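Local structure of autophagy-related protein 9 (Schizosaccharomyces pombe, 7D0I) at residues 452-458 / 597-603; 463-467 / 575-579. The protein scrambles phospholipids between membrane leaflets as a homotrimer with a solvated central pore, supplying membrane for the growing autophagosome. The protein carries 1 engineered substitution. One frame throughout, in Å; residues are numbered along the deposited sequence.

Interaction 1 of 2, residues 452-458 / 597-603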
ATOM      1  N   LEU A 452      21.506  38.426  14.223  1.00 61.44           N
ATOM      2  CA  LEU A 452      20.929  39.543  13.490  1.00 61.44           C
ATOM      3  C   LEU A 452      20.218  39.101  12.225  1.00 61.44           C
ATOM      4  O   LEU A 452      19.291  39.780  11.774  1.00 61.44           O
ATOM      5  CB  LEU A 452      22.016  40.562  13.133  1.00 61.44           C
ATOM      6  CG  LEU A 452      21.582  41.956  12.668  1.00 61.44           C
ATOM      7  CD1 LEU A 452      22.569  42.986  13.165  1.00 61.44           C
ATOM      8  CD2 LEU A 452      21.469  42.029  11.156  1.00 61.44           C
ATOM      9  N   SER A 453      20.627  37.975  11.647  1.00 48.47           N
ATOM     10  CA  SER A 453      19.984  37.422  10.466  1.00 48.47           C
ATOM     11  C   SER A 453      18.881  36.433  10.805  1.00 48.47           C
ATOM     12  O   SER A 453      18.508  35.620   9.953  1.00 48.47           O
ATOM     13  CB  SER A 453      21.023  36.747   9.569  1.00 48.47           C
ATOM     14  OG  SER A 453      20.389  35.976   8.564  1.00 48.47           O
ATOM     15  N   THR A 454      18.362  36.463  12.029  1.00 36.45           N
ATOM     16  CA  THR A 454      17.246  35.602  12.381  1.00 36.45           C
ATOM     17  C   THR A 454      16.006  36.068  11.638  1.00 36.45           C
ATOM     18  O   THR A 454      15.547  37.195  11.835  1.00 36.45           O
ATOM     19  CB  THR A 454      17.006  35.620  13.883  1.00 36.45           C
ATOM     20  OG1 THR A 454      18.043  34.881  14.539  1.00 36.45           O
ATOM     21  CG2 THR A 454      15.674  34.993  14.205  1.00 36.45           C
ATOM     22  N   ARG A 455      15.474  35.211  10.782  1.00 24.31           N
ATOM     23  CA  ARG A 455      14.326  35.558   9.966  1.00 24.31           C
ATOM     24  C   ARG A 455      13.056  34.967  10.555  1.00 24.31           C
ATOM     25  O   ARG A 455      13.060  33.879  11.132  1.00 24.31           O
ATOM     26  CB  ARG A 455      14.521  35.076   8.533  1.00 24.31           C
ATOM     27  CG  ARG A 455      15.722  35.683   7.850  1.00 24.31           C
ATOM     28  CD  ARG A 455      16.007  35.013   6.526  1.00 24.31           C
ATOM     29  NE  ARG A 455      15.237  35.592   5.436  1.00 24.31           N
ATOM     30  CZ  ARG A 455      15.730  36.468   4.573  1.00 24.31           C
ATOM     31  NH1 ARG A 455      16.988  36.851   4.679  1.00 24.31           N
ATOM     32  NH2 ARG A 455      14.973  36.955   3.606  1.00 24.31           N
ATOM     33  N   ARG A 456      11.968  35.714  10.410  1.00 20.88           N
ATOM     34  CA  ARG A 456      10.653  35.327  10.883  1.00 20.88           C
ATOM     35  C   ARG A 456       9.631  35.758   9.846  1.00 20.88           C
ATOM     36  O   ARG A 456       9.910  36.602   8.995  1.00 20.88           O
ATOM     37  CB  ARG A 456      10.339  35.962  12.238  1.00 20.88           C
ATOM     38  CG  ARG A 456      11.224  35.505  13.371  1.00 20.88           C
ATOM     39  CD  ARG A 456      10.740  34.200  13.946  1.00 20.88           C
ATOM     40  NE  ARG A 456      11.642  33.669  14.959  1.00 20.88           N
ATOM     41  CZ  ARG A 456      12.597  32.778  14.714  1.00 20.88           C
ATOM     42  NH1 ARG A 456      12.775  32.313  13.488  1.00 20.88           N
ATOM     43  NH2 ARG A 456      13.371  32.351  15.699  1.00 20.88           N
ATOM     44  N   TYR A 457       8.441  35.174   9.915  1.00 13.11           N
ATOM     45  CA  TYR A 457       7.371  35.569   9.014  1.00 13.11           C
ATOM     46  C   TYR A 457       6.773  36.891   9.460  1.00 13.11           C
ATOM     47  O   TYR A 457       6.549  37.115  10.651  1.00 13.11           O
ATOM     48  CB  TYR A 457       6.278  34.506   8.961  1.00 13.11           C
ATOM     49  CG  TYR A 457       6.721  33.174   8.423  1.00 13.11           C
ATOM     50  CD1 TYR A 457       6.996  32.999   7.082  1.00 13.11           C
ATOM     51  CD2 TYR A 457       6.838  32.084   9.252  1.00 13.11           C
ATOM     52  CE1 TYR A 457       7.394  31.785   6.596  1.00 13.11           C
ATOM     53  CE2 TYR A 457       7.231  30.867   8.769  1.00 13.11           C
ATOM     54  CZ  TYR A 457       7.507  30.724   7.446  1.00 13.11           C
ATOM     55  OH  TYR A 457       7.899  29.506   6.971  1.00 13.11           O
ATOM     56  N   THR A 458       6.514  37.769   8.502  1.00 12.07           N
ATOM     57  CA  THR A 458       5.884  39.034   8.813  1.00 12.07           C
ATOM     58  C   THR A 458       4.456  38.799   9.296  1.00 12.07           C
ATOM     59  O   THR A 458       3.846  37.784   8.969  1.00 12.07           O
ATOM     60  CB  THR A 458       5.875  39.943   7.596  1.00 12.07           C
ATOM     61  OG1 THR A 458       5.054  39.367   6.579  1.00 12.07           O
ATOM     62  CG2 THR A 458       7.266  40.102   7.060  1.00 12.07           C
ATOM     63  N   CYS A 597      10.945  35.773   0.310  1.00 22.37           N
ATOM     64  CA  CYS A 597      11.692  36.581   1.258  1.00 22.37           C
ATOM     65  C   CYS A 597      10.991  37.888   1.581  1.00 22.37           C
ATOM     66  O   CYS A 597      11.349  38.542   2.563  1.00 22.37           O
ATOM     67  CB  CYS A 597      13.097  36.855   0.732  1.00 22.37           C
ATOM     68  SG  CYS A 597      14.272  35.536   1.074  1.00 22.37           S
ATOM     69  N   SER A 598      10.014  38.293   0.771  1.00 20.16           N
ATOM     70  CA  SER A 598       9.107  39.338   1.224  1.00 20.16           C
ATOM     71  C   SER A 598       8.169  38.818   2.305  1.00 20.16           C
ATOM     72  O   SER A 598       7.755  39.580   3.184  1.00 20.16           O
ATOM     73  CB  SER A 598       8.293  39.889   0.062  1.00 20.16           C
ATOM     74  OG  SER A 598       7.183  39.055  -0.200  1.00 20.16           O
ATOM     75  N   LEU A 599       7.819  37.532   2.253  1.00 17.00           N
ATOM     76  CA  LEU A 599       6.997  36.940   3.306  1.00 17.00           C
ATOM     77  C   LEU A 599       7.804  36.561   4.541  1.00 17.00           C
ATOM     78  O   LEU A 599       7.278  36.608   5.652  1.00 17.00           O
ATOM     79  CB  LEU A 599       6.286  35.695   2.789  1.00 17.00           C
ATOM     80  CG  LEU A 599       5.205  35.864   1.733  1.00 17.00           C
ATOM     81  CD1 LEU A 599       5.022  34.564   1.014  1.00 17.00           C
ATOM     82  CD2 LEU A 599       3.920  36.283   2.387  1.00 17.00           C
ATOM     83  N   TYR A 600       9.062  36.185   4.368  1.00 18.24           N
ATOM     84  CA  TYR A 600       9.917  35.638   5.420  1.00 18.24           C
ATOM     85  C   TYR A 600      11.083  36.596   5.597  1.00 18.24           C
ATOM     86  O   TYR A 600      12.135  36.416   4.988  1.00 18.24           O
ATOM     87  CB  TYR A 600      10.360  34.258   5.011  1.00 18.24           C
ATOM     88  CG  TYR A 600      11.303  33.520   5.917  1.00 18.24           C
ATOM     89  CD1 TYR A 600      10.868  32.970   7.099  1.00 18.24           C
ATOM     90  CD2 TYR A 600      12.608  33.299   5.544  1.00 18.24           C
ATOM     91  CE1 TYR A 600      11.715  32.268   7.904  1.00 18.24           C
ATOM     92  CE2 TYR A 600      13.460  32.600   6.342  1.00 18.24           C
ATOM     93  CZ  TYR A 600      13.010  32.087   7.521  1.00 18.24           C
ATOM     94  OH  TYR A 600      13.867  31.388   8.327  1.00 18.24           O
ATOM     95  N   SER A 601      10.903  37.611   6.432  1.00 22.05           N
ATOM     96  CA  SER A 601      11.818  38.739   6.487  1.00 22.05           C
ATOM     97  C   SER A 601      12.770  38.600   7.662  1.00 22.05           C
ATOM     98  O   SER A 601      12.742  37.625   8.407  1.00 22.05           O
ATOM     99  CB  SER A 601      11.045  40.050   6.583  1.00 22.05           C
ATOM    100  OG  SER A 601      10.285  40.288   5.416  1.00 22.05           O
ATOM    101  N   TYR A 602      13.632  39.595   7.825  1.00 31.10           N
ATOM    102  CA  TYR A 602      14.485  39.669   8.997  1.00 31.10           C
ATOM    103  C   TYR A 602      13.681  40.154  10.190  1.00 31.10           C
ATOM    104  O   TYR A 602      12.739  40.932  10.051  1.00 31.10           O
ATOM    105  CB  TYR A 602      15.658  40.616   8.763  1.00 31.10           C
ATOM    106  CG  TYR A 602      16.662  40.130   7.754  1.00 31.10           C
ATOM    107  CD1 TYR A 602      17.535  39.106   8.059  1.00 31.10           C
ATOM    108  CD2 TYR A 602      16.753  40.719   6.505  1.00 31.10           C
ATOM    109  CE1 TYR A 602      18.453  38.666   7.147  1.00 31.10           C
ATOM    110  CE2 TYR A 602      17.669  40.285   5.584  1.00 31.10           C
ATOM    111  CZ  TYR A 602      18.518  39.259   5.911  1.00 31.10           C
ATOM    112  OH  TYR A 602      19.438  38.819   4.995  1.00 31.10           O
ATOM    113  N   ARG A 603      14.065  39.697  11.378  1.00 34.69           N
ATOM    114  CA  ARG A 603      13.330  40.100  12.567  1.00 34.69           C
ATOM    115  C   ARG A 603      13.485  41.589  12.845  1.00 34.69           C
ATOM    116  O   ARG A 603      12.548  42.230  13.332  1.00 34.69           O
ATOM    117  CB  ARG A 603      13.787  39.278  13.764  1.00 34.69           C
ATOM    118  CG  ARG A 603      13.126  39.668  15.057  1.00 34.69           C
ATOM    119  CD  ARG A 603      13.752  38.939  16.217  1.00 34.69           C
ATOM    120  NE  ARG A 603      13.324  37.551  16.290  1.00 34.69           N
ATOM    121  CZ  ARG A 603      13.815  36.667  17.147  1.00 34.69           C
ATOM    122  NH1 ARG A 603      14.765  37.028  17.998  1.00 34.69           N
ATOM    123  NH2 ARG A 603      13.368  35.421  17.150  1.00 34.69           N
TER

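Interaction 2 of 2, residues 463-467 / 575-579. With LMN (Lauryl Maltose Neopentyl Glycol), chain G.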
ATOM      1  N   TRP A 463      -1.157  35.822   8.377  1.00 12.78           N
ATOM      2  CA  TRP A 463      -2.565  35.798   8.016  1.00 12.78           C
ATOM      3  C   TRP A 463      -2.790  35.308   6.600  1.00 12.78           C
ATOM      4  O   TRP A 463      -3.922  34.964   6.252  1.00 12.78           O
ATOM      5  CB  TRP A 463      -3.183  37.185   8.169  1.00 12.78           C
ATOM      6  CG  TRP A 463      -3.520  37.528   9.568  1.00 12.78           C
ATOM      7  CD1 TRP A 463      -2.920  38.457  10.344  1.00 12.78           C
ATOM      8  CD2 TRP A 463      -4.541  36.933  10.373  1.00 12.78           C
ATOM      9  NE1 TRP A 463      -3.501  38.489  11.581  1.00 12.78           N
ATOM     10  CE2 TRP A 463      -4.502  37.558  11.622  1.00 12.78           C
ATOM     11  CE3 TRP A 463      -5.486  35.931  10.155  1.00 12.78           C
ATOM     12  CZ2 TRP A 463      -5.370  37.218  12.649  1.00 12.78           C
ATOM     13  CZ3 TRP A 463      -6.340  35.595  11.175  1.00 12.78           C
ATOM     14  CH2 TRP A 463      -6.279  36.235  12.402  1.00 12.78           C
ATOM     15  N   THR A 464      -1.742  35.277   5.783  1.00 12.64           N
ATOM     16  CA  THR A 464      -1.822  34.667   4.467  1.00 12.64           C
ATOM     17  C   THR A 464      -1.731  33.154   4.550  1.00 12.64           C
ATOM     18  O   THR A 464      -2.349  32.453   3.747  1.00 12.64           O
ATOM     19  CB  THR A 464      -0.710  35.209   3.581  1.00 12.64           C
ATOM     20  OG1 THR A 464      -0.785  36.637   3.545  1.00 12.64           O
ATOM     21  CG2 THR A 464      -0.857  34.693   2.192  1.00 12.64           C
ATOM     22  N   PHE A 465      -0.979  32.640   5.515  1.00 12.10           N
ATOM     23  CA  PHE A 465      -0.838  31.205   5.677  1.00 12.10           C
ATOM     24  C   PHE A 465      -1.983  30.596   6.465  1.00 12.10           C
ATOM     25  O   PHE A 465      -2.185  29.382   6.393  1.00 12.10           O
ATOM     26  CB  PHE A 465       0.472  30.875   6.386  1.00 12.10           C
ATOM     27  CG  PHE A 465       1.696  31.341   5.664  1.00 12.10           C
ATOM     28  CD1 PHE A 465       1.650  31.710   4.341  1.00 12.10           C
ATOM     29  CD2 PHE A 465       2.904  31.394   6.315  1.00 12.10           C
ATOM     30  CE1 PHE A 465       2.774  32.135   3.693  1.00 12.10           C
ATOM     31  CE2 PHE A 465       4.027  31.811   5.665  1.00 12.10           C
ATOM     32  CZ  PHE A 465       3.963  32.181   4.355  1.00 12.10           C
ATOM     33  N   ARG A 466      -2.727  31.403   7.205  1.00 11.50           N
ATOM     34  CA  ARG A 466      -3.736  30.876   8.107  1.00 11.50           C
ATOM     35  C   ARG A 466      -4.878  30.259   7.324  1.00 11.50           C
ATOM     36  O   ARG A 466      -5.320  30.799   6.310  1.00 11.50           O
ATOM     37  CB  ARG A 466      -4.253  31.983   9.011  1.00 11.50           C
ATOM     38  CG  ARG A 466      -5.190  31.533  10.086  1.00 11.50           C
ATOM     39  CD  ARG A 466      -4.495  30.771  11.168  1.00 11.50           C
ATOM     40  NE  ARG A 466      -5.333  30.623  12.346  1.00 11.50           N
ATOM     41  CZ  ARG A 466      -5.408  31.523  13.313  1.00 11.50           C
ATOM     42  NH1 ARG A 466      -4.706  32.632  13.236  1.00 11.50           N
ATOM     43  NH2 ARG A 466      -6.195  31.321  14.345  1.00 11.50           N
ATOM     44  N   GLU A 467      -5.345  29.112   7.794  1.00 13.91           N
ATOM     45  CA  GLU A 467      -6.505  28.445   7.236  1.00 13.91           C
ATOM     46  C   GLU A 467      -7.717  28.710   8.108  1.00 13.91           C
ATOM     47  O   GLU A 467      -7.602  29.135   9.255  1.00 13.91           O
ATOM     48  CB  GLU A 467      -6.258  26.946   7.120  1.00 13.91           C
ATOM     49  CG  GLU A 467      -5.208  26.600   6.102  1.00 13.91           C
ATOM     50  CD  GLU A 467      -4.875  25.141   6.087  1.00 13.91           C
ATOM     51  OE1 GLU A 467      -5.158  24.458   7.093  1.00 13.91           O
ATOM     52  OE2 GLU A 467      -4.331  24.672   5.069  1.00 13.91           O
ATOM     53  N   PHE A 575       4.388  22.838   4.838  1.00 16.64           N
ATOM     54  CA  PHE A 575       4.053  23.445   6.117  1.00 16.64           C
ATOM     55  C   PHE A 575       3.242  24.718   5.960  1.00 16.64           C
ATOM     56  O   PHE A 575       2.223  24.888   6.626  1.00 16.64           O
ATOM     57  CB  PHE A 575       5.318  23.771   6.909  1.00 16.64           C
ATOM     58  CG  PHE A 575       6.151  22.585   7.250  1.00 16.64           C
ATOM     59  CD1 PHE A 575       5.814  21.768   8.302  1.00 16.64           C
ATOM     60  CD2 PHE A 575       7.298  22.309   6.541  1.00 16.64           C
ATOM     61  CE1 PHE A 575       6.592  20.691   8.617  1.00 16.64           C
ATOM     62  CE2 PHE A 575       8.074  21.235   6.856  1.00 16.64           C
ATOM     63  CZ  PHE A 575       7.721  20.425   7.894  1.00 16.64           C
ATOM     64  N   THR A 576       3.680  25.636   5.105  1.00 14.81           N
ATOM     65  CA  THR A 576       2.947  26.886   4.976  1.00 14.81           C
ATOM     66  C   THR A 576       1.643  26.721   4.213  1.00 14.81           C
ATOM     67  O   THR A 576       0.756  27.567   4.348  1.00 14.81           O
ATOM     68  CB  THR A 576       3.801  27.944   4.294  1.00 14.81           C
ATOM     69  OG1 THR A 576       4.028  27.575   2.935  1.00 14.81           O
ATOM     70  CG2 THR A 576       5.116  28.073   4.996  1.00 14.81           C
ATOM     71  N   HIS A 577       1.503  25.660   3.420  1.00 15.17           N
ATOM     72  CA  HIS A 577       0.314  25.397   2.614  1.00 15.17           C
ATOM     73  C   HIS A 577      -0.006  26.537   1.664  1.00 15.17           C
ATOM     74  O   HIS A 577      -1.139  26.657   1.201  1.00 15.17           O
ATOM     75  CB  HIS A 577      -0.909  25.106   3.484  1.00 15.17           C
ATOM     76  CG  HIS A 577      -0.757  23.913   4.370  1.00 15.17           C
ATOM     77  ND1 HIS A 577      -1.589  23.674   5.440  1.00 15.17           N
ATOM     78  CD2 HIS A 577       0.125  22.891   4.345  1.00 15.17           C
ATOM     79  CE1 HIS A 577      -1.222  22.558   6.039  1.00 15.17           C
ATOM     80  NE2 HIS A 577      -0.186  22.062   5.395  1.00 15.17           N
ATOM     81  N   TYR A 578       0.967  27.380   1.354  1.00 16.82           N
ATOM     82  CA  TYR A 578       0.735  28.584   0.570  1.00 16.82           C
ATOM     83  C   TYR A 578       1.621  28.547  -0.662  1.00 16.82           C
ATOM     84  O   TYR A 578       2.829  28.772  -0.568  1.00 16.82           O
ATOM     85  CB  TYR A 578       1.016  29.834   1.396  1.00 16.82           C
ATOM     86  CG  TYR A 578       1.048  31.105   0.595  1.00 16.82           C
ATOM     87  CD1 TYR A 578      -0.121  31.689   0.146  1.00 16.82           C
ATOM     88  CD2 TYR A 578       2.243  31.726   0.294  1.00 16.82           C
ATOM     89  CE1 TYR A 578      -0.095  32.843  -0.582  1.00 16.82           C
ATOM     90  CE2 TYR A 578       2.272  32.882  -0.433  1.00 16.82           C
ATOM     91  CZ  TYR A 578       1.103  33.440  -0.866  1.00 16.82           C
ATOM     92  OH  TYR A 578       1.128  34.601  -1.591  1.00 16.82           O
ATOM     93  N   MET A 579       1.014  28.276  -1.813  1.00 23.71           N
ATOM     94  CA  MET A 579       1.694  28.334  -3.105  1.00 23.71           C
ATOM     95  C   MET A 579       0.803  29.105  -4.065  1.00 23.71           C
ATOM     96  O   MET A 579      -0.198  28.556  -4.554  1.00 23.71           O
ATOM     97  CB  MET A 579       1.989  26.941  -3.640  1.00 23.71           C
ATOM     98  CG  MET A 579       2.514  26.917  -5.066  1.00 23.71           C
ATOM     99  SD  MET A 579       3.197  25.316  -5.534  1.00 23.71           S
ATOM    100  CE  MET A 579       1.883  24.219  -5.019  1.00 23.71           C
TER
HETATM  101  C1  LMN G 801      -5.325  41.251  22.223  1.00 55.07           C
HETATM  102  O1  LMN G 801      -5.502  42.333  22.943  1.00 55.07           O
HETATM  103  C2  LMN G 801      -4.857  40.067  23.093  1.00 55.07           C
HETATM  104  O2  LMN G 801      -5.795  39.870  24.145  1.00 55.07           O
HETATM  105  C3  LMN G 801      -4.778  38.825  22.267  1.00 55.07           C
HETATM  106  O3  LMN G 801      -4.303  37.733  23.125  1.00 55.07           O
HETATM  107  C4  LMN G 801      -3.884  38.953  21.101  1.00 55.07           C
HETATM  108  O4  LMN G 801      -4.143  37.797  20.191  1.00 55.07           O
HETATM  109  C5  LMN G 801      -4.083  40.212  20.319  1.00 55.07           C
HETATM  110  O5  LMN G 801      -4.213  41.429  21.161  1.00 55.07           O
HETATM  111  C6  LMN G 801      -2.912  40.408  19.354  1.00 55.07           C
HETATM  112  O6  LMN G 801      -1.738  39.871  19.918  1.00 55.07           O
HETATM  113  CAA LMN G 801      -1.544  53.926  25.187  1.00 55.07           C
HETATM  114  CAB LMN G 801      -4.871  53.204  20.969  1.00 55.07           C
HETATM  115  OAI LMN G 801       0.266  35.668  17.137  1.00 55.07           O
HETATM  116  OAJ LMN G 801      -4.333  36.731  16.039  1.00 55.07           O
HETATM  117  OAL LMN G 801     -12.152  39.463  20.126  1.00 55.07           O
HETATM  118  OAN LMN G 801      -8.101  41.261  17.520  1.00 55.07           O
HETATM  119  OAP LMN G 801      -9.160  42.880  19.110  1.00 55.07           O
HETATM  120  OAQ LMN G 801      -0.553  33.714  19.598  1.00 55.07           O
HETATM  121  OAR LMN G 801      -6.371  34.822  16.176  1.00 55.07           O
HETATM  122  OAS LMN G 801      -2.368  33.666  21.699  1.00 55.07           O
HETATM  123  OAT LMN G 801      -6.611  34.360  19.112  1.00 55.07           O
HETATM  124  OAU LMN G 801      -4.849  35.322  20.498  1.00 55.07           O
HETATM  125  OAV LMN G 801      -9.218  36.586  18.943  1.00 55.07           O
HETATM  126  CAW LMN G 801      -1.957  52.558  25.779  1.00 55.07           C
HETATM  127  CAX LMN G 801      -4.644  51.809  20.353  1.00 55.07           C
HETATM  128  CAY LMN G 801      -1.838  51.477  24.677  1.00 55.07           C
HETATM  129  CAZ LMN G 801      -5.846  51.479  19.437  1.00 55.07           C
HETATM  130  CBA LMN G 801      -3.157  50.664  24.598  1.00 55.07           C
HETATM  131  CBB LMN G 801      -6.649  50.284  20.020  1.00 55.07           C
HETATM  132  CBC LMN G 801      -3.259  50.011  23.189  1.00 55.07           C
HETATM  133  CBD LMN G 801      -8.117  50.407  19.532  1.00 55.07           C
HETATM  134  CBE LMN G 801      -4.649  49.325  23.031  1.00 55.07           C
HETATM  135  CBF LMN G 801      -9.052  49.572  20.450  1.00 55.07           C
HETATM  136  CBG LMN G 801      -4.980  48.509  24.318  1.00 55.07           C
HETATM  137  CBH LMN G 801      -8.351  48.232  20.807  1.00 55.07           C
HETATM  138  CBI LMN G 801      -6.232  47.612  24.039  1.00 55.07           C
HETATM  139  CBJ LMN G 801      -9.238  47.463  21.837  1.00 55.07           C
HETATM  140  CBK LMN G 801      -5.763  46.232  23.462  1.00 55.07           C
HETATM  141  CBL LMN G 801      -8.930  45.928  21.724  1.00 55.07           C
HETATM  142  CBM LMN G 801      -0.289  36.363  18.226  1.00 55.07           C
HETATM  143  CBN LMN G 801      -5.287  37.760  16.202  1.00 55.07           C
HETATM  144  CBP LMN G 801     -11.010  39.434  19.298  1.00 55.07           C
HETATM  145  CBQ LMN G 801      -6.822  45.135  23.834  1.00 55.07           C
HETATM  146  CBR LMN G 801      -7.590  45.168  21.385  1.00 55.07           C
HETATM  147  CBS LMN G 801      -5.764  43.501  22.149  1.00 55.07           C
HETATM  148  CBT LMN G 801      -8.250  43.155  22.940  1.00 55.07           C
HETATM  149  OBV LMN G 801      -9.084  42.854  21.806  1.00 55.07           O
HETATM  150  OBX LMN G 801      -9.981  40.913  20.923  1.00 55.07           O
HETATM  151  OBY LMN G 801      -2.631  36.720  18.787  1.00 55.07           O
HETATM  152  OBZ LMN G 801      -7.277  38.154  17.526  1.00 55.07           O
HETATM  153  OCB LMN G 801      -7.569  38.721  19.828  1.00 55.07           O
HETATM  154  CCC LMN G 801      -1.571  35.694  18.632  1.00 55.07           C
HETATM  155  CCD LMN G 801      -6.614  37.184  16.618  1.00 55.07           C
HETATM  156  CCF LMN G 801      -9.776  39.673  20.128  1.00 55.07           C
HETATM  157  CCH LMN G 801      -7.841  40.904  18.922  1.00 55.07           C
HETATM  158  CCJ LMN G 801      -8.758  41.678  21.125  1.00 55.07           C
HETATM  159  CCL LMN G 801      -8.182  42.072  19.782  1.00 55.07           C
HETATM  160  CCM LMN G 801      -7.119  44.232  22.575  1.00 55.07           C
HETATM  161  CCN LMN G 801      -1.336  34.883  19.907  1.00 55.07           C
HETATM  162  CCO LMN G 801      -6.348  35.800  17.232  1.00 55.07           C
HETATM  163  CCQ LMN G 801      -8.538  39.634  19.209  1.00 55.07           C
HETATM  164  CCR LMN G 801      -3.072  36.924  20.185  1.00 55.07           C
HETATM  165  CCS LMN G 801      -7.105  37.761  18.938  1.00 55.07           C
HETATM  166  CCT LMN G 801      -2.629  34.465  20.501  1.00 55.07           C
HETATM  167  CCU LMN G 801      -7.301  35.357  18.287  1.00 55.07           C
HETATM  168  CCV LMN G 801      -3.491  35.617  20.870  1.00 55.07           C
HETATM  169  CCW LMN G 801      -7.807  36.428  19.183  1.00 55.07           C

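Interaction 1 of 2, residues 452-458 / 597-603
R456 N donates to S601 O at 2.9 Å, among the shortest sound bonds between 452-458 and 597-603; R603 N reaches T454 O at the same length. A weak return bond from S601 N to R456 O makes R456 and S601 the hydrogen-bonded pair of a two-stranded antiparallel ladder, flanked by the non-hydrogen-bonded pairs R455-Y602 and Y457-Y600. T458 N to L599 O (3.2 Å) extends the pairing one residue past the strand end. The directions of these short strands differ by 135°, consistent with a twisted ribbon.

R455 buries more of its surface in the contact than any other residue. Its CB lies over one face of the Y600 ring, 3.8 Å from the centroid, as a CH-pi contact. The bend at chi3 (86°) then turns the guanidinium so that NE donates to Y600 O at 3.2 Å, from above the carbonyl plane. R455 CZ also stands over the Y602 ring, 4.4 Å from its centroid and 17° off the normal, a cation-pi contact. The Y457 and Y600 rings meet obliquely, CD1 of Y600 lying over a face of Y457; the Y457 hydroxyl is hydrogen-bonded to S482 OG and that of Y600 to S487 OG.

R456 and R603 run side by side, R456 NE 3.3 Å from R603 NH2. The gathered positive charge is probably balanced by E559 of the second subunit, which forms a salt bridge with R603 and a weak, long ion pair with R456.

Strand 600-602 links helix 591-599 to helix 603-624, whose N606 touches R456, T458 and S601, while helix 483-489 packs against Y457 and Y600.

Interaction 2 of 2, residues 463-467 / 575-579
F465 and T576 lie side by side, and the T576 methine packs squarely on the phenyl ring: CB of T576 sits 4.0 Å from the F465 centroid and only 6° off the normal, a CH-pi contact over the ring centre. Y578 approaches the same ring differently. Its CD2 comes to the F465 edge, 3.5 Å from CE1, with the two ring planes inclined by 42°, so the pair is neither stacked nor T-shaped. One face of Y578 is in turn met by T464, whose CG2 lies 3.9 Å from the tyrosine centroid; this methyl is the branch anti to the backbone N, while OG1 bonds back to L460 O. Replacing F465 by an alanine would probably leave T576 CB without its aromatic face and Y578 without the phenyl ring it packs against, opening a gap between the two segments.

The polar end of the contact is H577 ND1 donating to E467 OE2 at 2.9 Å. The histidine comes from above the carboxylate plane, and the bond is bent, at 138°. H577, with positive phi just past helix 565-576, has its CB directed toward 463-467, a turn that probably helps bring the ring to E467. R478 bonds to F465 O and F575 O, tying both segments to helix 472-480.

W463 CZ2 lies 3.6 Å from detergent atom OAJ, and the R466 guanidinium presents its edge to OAR. The contact thus packs the end of helix 565-576 against the end of the short, weakly bonded helix 461-464 and the loop after it, where W463 and R466 belong to a pocket holding lauryl maltose neopentyl glycol.

The centres of interactions 1 and 2 lie 16 Å apart, and the two adjoin directly. Y457 CE1 packs 3.5 Å from F465 CE2, and L599 CD1 meets Y578 CE2 at the same distance, so each side of one contact touches the other. The elements also follow in sequence: strand 455-457 precedes helix 461-464, and helix 565-576 precedes helix 591-599. Both contacts are partly buried, but interaction 1 is the larger (786 against 297 Å²). It relies on strand pairing and arginine-aromatic contacts and reaches the neighbouring subunit; interaction 2 lacks backbone bonds between its segments, depends on side-chain packing plus one histidine-carboxylate bond, and contributes W463 and R466 to a detergent pocket, with no other protein chain touching it.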